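Local atomic coordinates of botulinum neurotoxin type G (Clostridium botulinum, PDB entry 3MPP), a protein that binds host cells through its receptor-binding domain and delivers its protease light chain into the host cytosol. Residues Y355-T360 with G417-F422; I365-E368 with T373-L376. The protein carries 4 engineered substitutions. All blocks are in the same frame, centred on the assembly; numbering follows the deposited sequence.

Interaction 1. Residues Y355-T360 with G417-F422; sequences YYEKTT and GCNWQF
Tyr356 and Asn419 reach toward each other from opposite directions, and the contact is built on the meeting of phenol and side-chain amide. The hydroxyl OH of Tyr356 donates to OD1 of Asn419 over 2.8 Å, in the plane of the amide carbonyl and onto one of its lone pairs. The amide sits at the edge of the ring, near its plane, with the two planes 68° apart and CE1 of Tyr356 3.4 Å from OD1 of Asn419. A chi1 of 42° places CG of Tyr356 between its backbone N and carbonyl carbon, and the long ring carries OH across to residues 417-422. SG of Cys418 packs 3.4 Å from the same OH of Tyr356.

Glu357 stretches beside the tyrosine, its chain extended beyond CG. OE2 of Glu357 comes within 3.2 Å of ND2 of Asn419, but the carboxylate and amide planes are 58° apart and the angle is too poor for a hydrogen bond. The two groups are connected through Gln245, which bonds OE1 of Glu357 and, weakly, ND2 of Asn419. Following the glutamate, residues 357-360 form a type I turn, in which O of Glu357 accepts from both N and OG1 of Thr360.

OD1 of Asn419 has a second donor, NE2 of Gln364, at the start of strand 364-368, and this double grip restrains the amide's rotation. Within the C-terminal receptor-binding subdomain, the contact therefore pins the loop between strands 346-353 and 364-368 to the approach to strand 420-423, which pairs antiparallel with strand 239-244.

Interaction 2. Residues I365-E368 with T373-L376; sequences ILCE and TFGL
N of Phe374 donates to O of Cys367 over 2.9 Å, the shortest polar bond of the contact. The return bond, from N of Cys367 to O of Gly375, is weak at 3.3 Å. The phenylalanine side chain lies alongside the same carbonyl, its CB 3.5 Å from O of Cys367. SG of Cys367, anti to its own backbone N (chi1 -173°), meets the ring obliquely at CD2 of Phe374, 3.8 Å away, in a sulfur-aromatic contact. Val324 and Ile399 pack against both of these side chains.

Strands 365-368 and 373-376 run antiparallel as the arms of a beta hairpin within the beta-trefoil C-terminal subdomain. Leu366 faces Leu376 and Glu368 faces Thr373, each as a non-hydrogen-bonded pair, so Phe374 and Gly375 together lie across from the single Cys367: a beta bulge. Gly375 has a positive phi of 117°, and at its backbone angles a CB would be jammed against O of Phe374, which by itself calls for glycine.

The side chains of both flanking pairs lie on the other face of the sheet from SG of Cys367. There, in one of two conformers of Thr373, Glu368 and Thr373 run side by side in the same direction, and OG1 of Thr373 donates to OE2 of Glu368 over 3.0 Å, coming from above the carboxylate plane rather than within it. In that conformer Leu366 crosses Thr373 at about a right angle, its CD1 3.9 Å from CG2 of Thr373. At the other end of the pairing, CD2 of Leu376 closes on CB of Leu366 at 3.7 Å, while CA of Leu376 offers a CA-H...O contact to O of Ile365.

From the N terminus, the chain first enters interaction 1 at 355-360, in the loop after strand 346-353. It then forms the short hairpin of interaction 2, where 365-368 and 373-376 close a loop of only four residues, 369-372, and passes through strand 394-400 before residues 417-422 close the longer loop. Interaction 2 is thus nested inside interaction 1. The two touch directly: Ile365 packs on Trp420, Tyr355 on Leu366 and Leu376, and Cys418 on Leu376. Together they tie the hairpin to the last strand of the C-terminal receptor-binding subdomain, near Trp402, the inferred ganglioside-binding residue.

Interaction 1. Residues Y355-T360 with G417-F422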
loop_
_atom_site.group_PDB
_atom_site.type_symbol
_atom_site.label_atom_id
_atom_site.label_comp_id
_atom_site.label_asym_id
_atom_site.label_seq_id
_atom_site.Cartn_x
_atom_site.Cartn_y
_atom_site.Cartn_z
ATOM N N TYR A 355 5.694 -7.853 -14.235
ATOM C CA TYR A 355 5.414 -9.055 -15.019
ATOM C C TYR A 355 4.321 -9.966 -14.452
ATOM O O TYR A 355 3.766 -10.801 -15.172
ATOM C CB TYR A 355 6.695 -9.885 -15.179
ATOM C CG TYR A 355 7.729 -9.271 -16.078
ATOM C CD1 TYR A 355 7.482 -9.088 -17.436
ATOM C CD2 TYR A 355 8.965 -8.903 -15.578
ATOM C CE1 TYR A 355 8.442 -8.541 -18.259
ATOM C CE2 TYR A 355 9.929 -8.363 -16.388
ATOM C CZ TYR A 355 9.668 -8.186 -17.720
ATOM O OH TYR A 355 10.640 -7.646 -18.500
ATOM N N TYR A 356 4.033 -9.839 -13.163
ATOM C CA TYR A 356 3.105 -10.759 -12.505
ATOM C C TYR A 356 2.778 -10.206 -11.130
ATOM O O TYR A 356 3.287 -9.151 -10.755
ATOM C CB TYR A 356 3.738 -12.146 -12.387
ATOM C CG TYR A 356 5.189 -12.046 -11.969
ATOM C CD1 TYR A 356 5.521 -11.727 -10.666
ATOM C CD2 TYR A 356 6.222 -12.245 -12.882
ATOM C CE1 TYR A 356 6.844 -11.609 -10.263
ATOM C CE2 TYR A 356 7.567 -12.124 -12.489
ATOM C CZ TYR A 356 7.860 -11.805 -11.175
ATOM O OH TYR A 356 9.165 -11.683 -10.753
ATOM N N GLU A 357 1.962 -10.934 -10.371
ATOM C CA GLU A 357 1.394 -10.444 -9.107
ATOM C C GLU A 357 0.975 -8.972 -9.211
ATOM O O GLU A 357 1.341 -8.144 -8.387
ATOM C CB GLU A 357 2.323 -10.709 -7.900
ATOM C CG GLU A 357 3.699 -10.032 -7.932
ATOM C CD GLU A 357 4.524 -10.310 -6.675
ATOM O OE1 GLU A 357 3.966 -10.819 -5.674
ATOM O OE2 GLU A 357 5.738 -10.018 -6.681
ATOM N N LYS A 358 0.168 -8.675 -10.224
ATOM C CA LYS A 358 -0.099 -7.298 -10.636
ATOM C C LYS A 358 -0.970 -6.472 -9.682
ATOM O O LYS A 358 -1.090 -5.260 -9.847
ATOM C CB LYS A 358 -0.673 -7.280 -12.057
ATOM C CG LYS A 358 0.356 -7.687 -13.107
ATOM C CD LYS A 358 -0.291 -7.905 -14.479
ATOM C CE LYS A 358 0.744 -8.384 -15.493
ATOM N NZ LYS A 358 0.287 -8.199 -16.903
ATOM N N THR A 359 -1.557 -7.118 -8.681
ATOM C CA THR A 359 -2.321 -6.403 -7.664
ATOM C C THR A 359 -1.441 -5.994 -6.487
ATOM O O THR A 359 -1.882 -5.265 -5.601
ATOM C CB THR A 359 -3.481 -7.242 -7.135
ATOM O OG1 THR A 359 -2.969 -8.348 -6.379
ATOM C CG2 THR A 359 -4.317 -7.760 -8.299
ATOM N N THR A 360 -0.198 -6.462 -6.475
ATOM C CA THR A 360 0.716 -6.136 -5.384
ATOM C C THR A 360 1.491 -4.861 -5.696
ATOM O O THR A 360 1.363 -4.294 -6.783
ATOM C CB THR A 360 1.707 -7.295 -5.091
ATOM O OG1 THR A 360 2.694 -7.373 -6.125
ATOM C CG2 THR A 360 0.958 -8.622 -5.006
ATOM N N GLY A 417 13.217 -13.095 -5.228
ATOM C CA GLY A 417 14.364 -12.197 -5.099
ATOM C C GLY A 417 14.499 -11.063 -6.122
ATOM O O GLY A 417 15.307 -10.149 -5.940
ATOM N N CYS A 418 13.752 -11.132 -7.218
ATOM C CA CYS A 418 13.787 -10.067 -8.215
ATOM C C CYS A 418 12.591 -9.143 -8.067
ATOM O O CYS A 418 12.311 -8.348 -8.957
ATOM C CB CYS A 418 13.788 -10.635 -9.645
ATOM S SG CYS A 418 12.500 -11.889 -9.946
ATOM N N ASN A 419 11.894 -9.232 -6.943
ATOM C CA ASN A 419 10.732 -8.357 -6.744
ATOM C C ASN A 419 11.063 -7.300 -5.719
ATOM O O ASN A 419 11.453 -7.625 -4.602
ATOM C CB ASN A 419 9.509 -9.159 -6.300
ATOM C CG ASN A 419 9.112 -10.201 -7.315
ATOM O OD1 ASN A 419 9.230 -9.971 -8.518
ATOM N ND2 ASN A 419 8.647 -11.356 -6.841
ATOM N N TRP A 420 10.875 -6.039 -6.105
ATOM C CA TRP A 420 11.281 -4.910 -5.285
ATOM C C TRP A 420 10.124 -3.977 -4.988
ATOM O O TRP A 420 9.153 -3.917 -5.755
ATOM C CB TRP A 420 12.353 -4.106 -6.034
ATOM C CG TRP A 420 13.599 -4.904 -6.411
ATOM C CD1 TRP A 420 13.837 -5.550 -7.599
ATOM C CD2 TRP A 420 14.772 -5.122 -5.594
ATOM N NE1 TRP A 420 15.086 -6.161 -7.564
ATOM C CE2 TRP A 420 15.678 -5.906 -6.356
ATOM C CE3 TRP A 420 15.140 -4.734 -4.302
ATOM C CZ2 TRP A 420 16.931 -6.301 -5.864
ATOM C CZ3 TRP A 420 16.390 -5.129 -3.814
ATOM C CH2 TRP A 420 17.261 -5.916 -4.593
ATOM N N GLN A 421 10.237 -3.249 -3.879
ATOM C CA GLN A 421 9.356 -2.112 -3.630
ATOM C C GLN A 421 10.181 -0.902 -3.231
ATOM O O GLN A 421 11.247 -1.027 -2.615
ATOM C CB GLN A 421 8.333 -2.445 -2.537
ATOM C CG GLN A 421 7.413 -3.624 -2.907
ATOM C CD GLN A 421 6.387 -3.911 -1.836
ATOM O OE1 GLN A 421 5.868 -2.994 -1.199
ATOM N NE2 GLN A 421 6.076 -5.191 -1.638
ATOM N N PHE A 422 9.683 0.268 -3.596
ATOM C CA PHE A 422 10.346 1.522 -3.286
ATOM C C PHE A 422 9.650 2.207 -2.099
ATOM O O PHE A 422 8.424 2.390 -2.104
ATOM C CB PHE A 422 10.328 2.428 -4.517
ATOM C CG PHE A 422 11.224 1.935 -5.656
ATOM C CD1 PHE A 422 12.564 2.314 -5.728
ATOM C CD2 PHE A 422 10.726 1.097 -6.644
ATOM C CE1 PHE A 422 13.390 1.874 -6.765
ATOM C CE2 PHE A 422 11.548 0.647 -7.700
ATOM C CZ PHE A 422 12.882 1.037 -7.751
#

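Interaction 2. Residues I365-E368 with T373-L376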
loop_
_atom_site.group_PDB
_atom_site.type_symbol
_atom_site.label_atom_id
_atom_site.label_comp_id
_atom_site.label_asym_id
_atom_site.label_seq_id
_atom_site.Cartn_x
_atom_site.Cartn_y
_atom_site.Cartn_z
ATOM N N ILE A 365 13.111 -4.981 -12.158
ATOM C CA ILE A 365 13.962 -4.034 -12.884
ATOM C C ILE A 365 14.782 -4.795 -13.915
ATOM O O ILE A 365 15.562 -5.669 -13.559
ATOM C CB ILE A 365 14.894 -3.251 -11.933
ATOM C CG1 ILE A 365 14.076 -2.594 -10.823
ATOM C CG2 ILE A 365 15.715 -2.206 -12.719
ATOM C CD1 ILE A 365 14.805 -2.412 -9.507
ATOM N N LEU A 366 14.576 -4.448 -15.185
ATOM C CA LEU A 366 15.170 -5.120 -16.321
ATOM C C LEU A 366 16.254 -4.241 -16.951
ATOM O O LEU A 366 16.170 -3.019 -16.915
ATOM C CB LEU A 366 14.066 -5.411 -17.357
ATOM C CG LEU A 366 14.443 -5.819 -18.784
ATOM C CD1 LEU A 366 15.097 -7.183 -18.819
ATOM C CD2 LEU A 366 13.229 -5.791 -19.726
ATOM N N CYS A 367 17.284 -4.868 -17.506
ATOM C CA CYS A 367 18.223 -4.162 -18.367
ATOM C C CYS A 367 18.419 -4.930 -19.665
ATOM O O CYS A 367 18.749 -6.125 -19.647
ATOM C CB CYS A 367 19.572 -3.950 -17.682
ATOM S SG CYS A 367 20.719 -2.903 -18.628
ATOM N N GLU A 368 18.201 -4.245 -20.784
ATOM C CA GLU A 368 18.346 -4.827 -22.117
ATOM C C GLU A 368 19.059 -3.824 -23.025
ATOM O O GLU A 368 18.851 -2.625 -22.895
ATOM C CB GLU A 368 16.977 -5.127 -22.725
ATOM C CG GLU A 368 16.262 -6.340 -22.175
ATOM C CD GLU A 368 15.014 -6.679 -22.983
ATOM O OE1 GLU A 368 14.465 -5.768 -23.644
ATOM O OE2 GLU A 368 14.579 -7.851 -22.957
ATOM N N THR A 373 19.581 -9.199 -23.654
ATOM C CA THR A 373 18.950 -9.073 -22.348
ATOM C C THR A 373 19.985 -9.407 -21.279
ATOM O O THR A 373 20.640 -10.444 -21.351
ATOM C CB THR A 373 17.737 -10.031 -22.210
ATOM O OG1 THR A 373 16.812 -9.801 -23.280
ATOM C CG2 THR A 373 17.028 -9.815 -20.879
ATOM N N PHE A 374 20.145 -8.531 -20.293
ATOM C CA PHE A 374 21.145 -8.758 -19.251
ATOM C C PHE A 374 20.568 -9.425 -17.999
ATOM O O PHE A 374 21.310 -9.915 -17.154
ATOM C CB PHE A 374 21.898 -7.461 -18.916
ATOM C CG PHE A 374 22.633 -6.882 -20.089
ATOM C CD1 PHE A 374 23.749 -7.521 -20.607
ATOM C CD2 PHE A 374 22.195 -5.719 -20.695
ATOM C CE1 PHE A 374 24.415 -7.008 -21.700
ATOM C CE2 PHE A 374 22.865 -5.197 -21.790
ATOM C CZ PHE A 374 23.977 -5.844 -22.292
ATOM N N GLY A 375 19.242 -9.445 -17.895
ATOM C CA GLY A 375 18.571 -10.064 -16.766
ATOM C C GLY A 375 17.765 -9.086 -15.927
ATOM O O GLY A 375 17.544 -7.949 -16.342
ATOM N N LEU A 376 17.315 -9.545 -14.760
ATOM C CA LEU A 376 16.582 -8.708 -13.815
ATOM C C LEU A 376 17.468 -8.415 -12.601
ATOM O O LEU A 376 18.354 -9.221 -12.263
ATOM C CB LEU A 376 15.292 -9.426 -13.366
ATOM C CG LEU A 376 14.270 -9.754 -14.465
ATOM C CD1 LEU A 376 12.979 -10.420 -13.856
ATOM C CD2 LEU A 376 13.934 -8.486 -15.218
#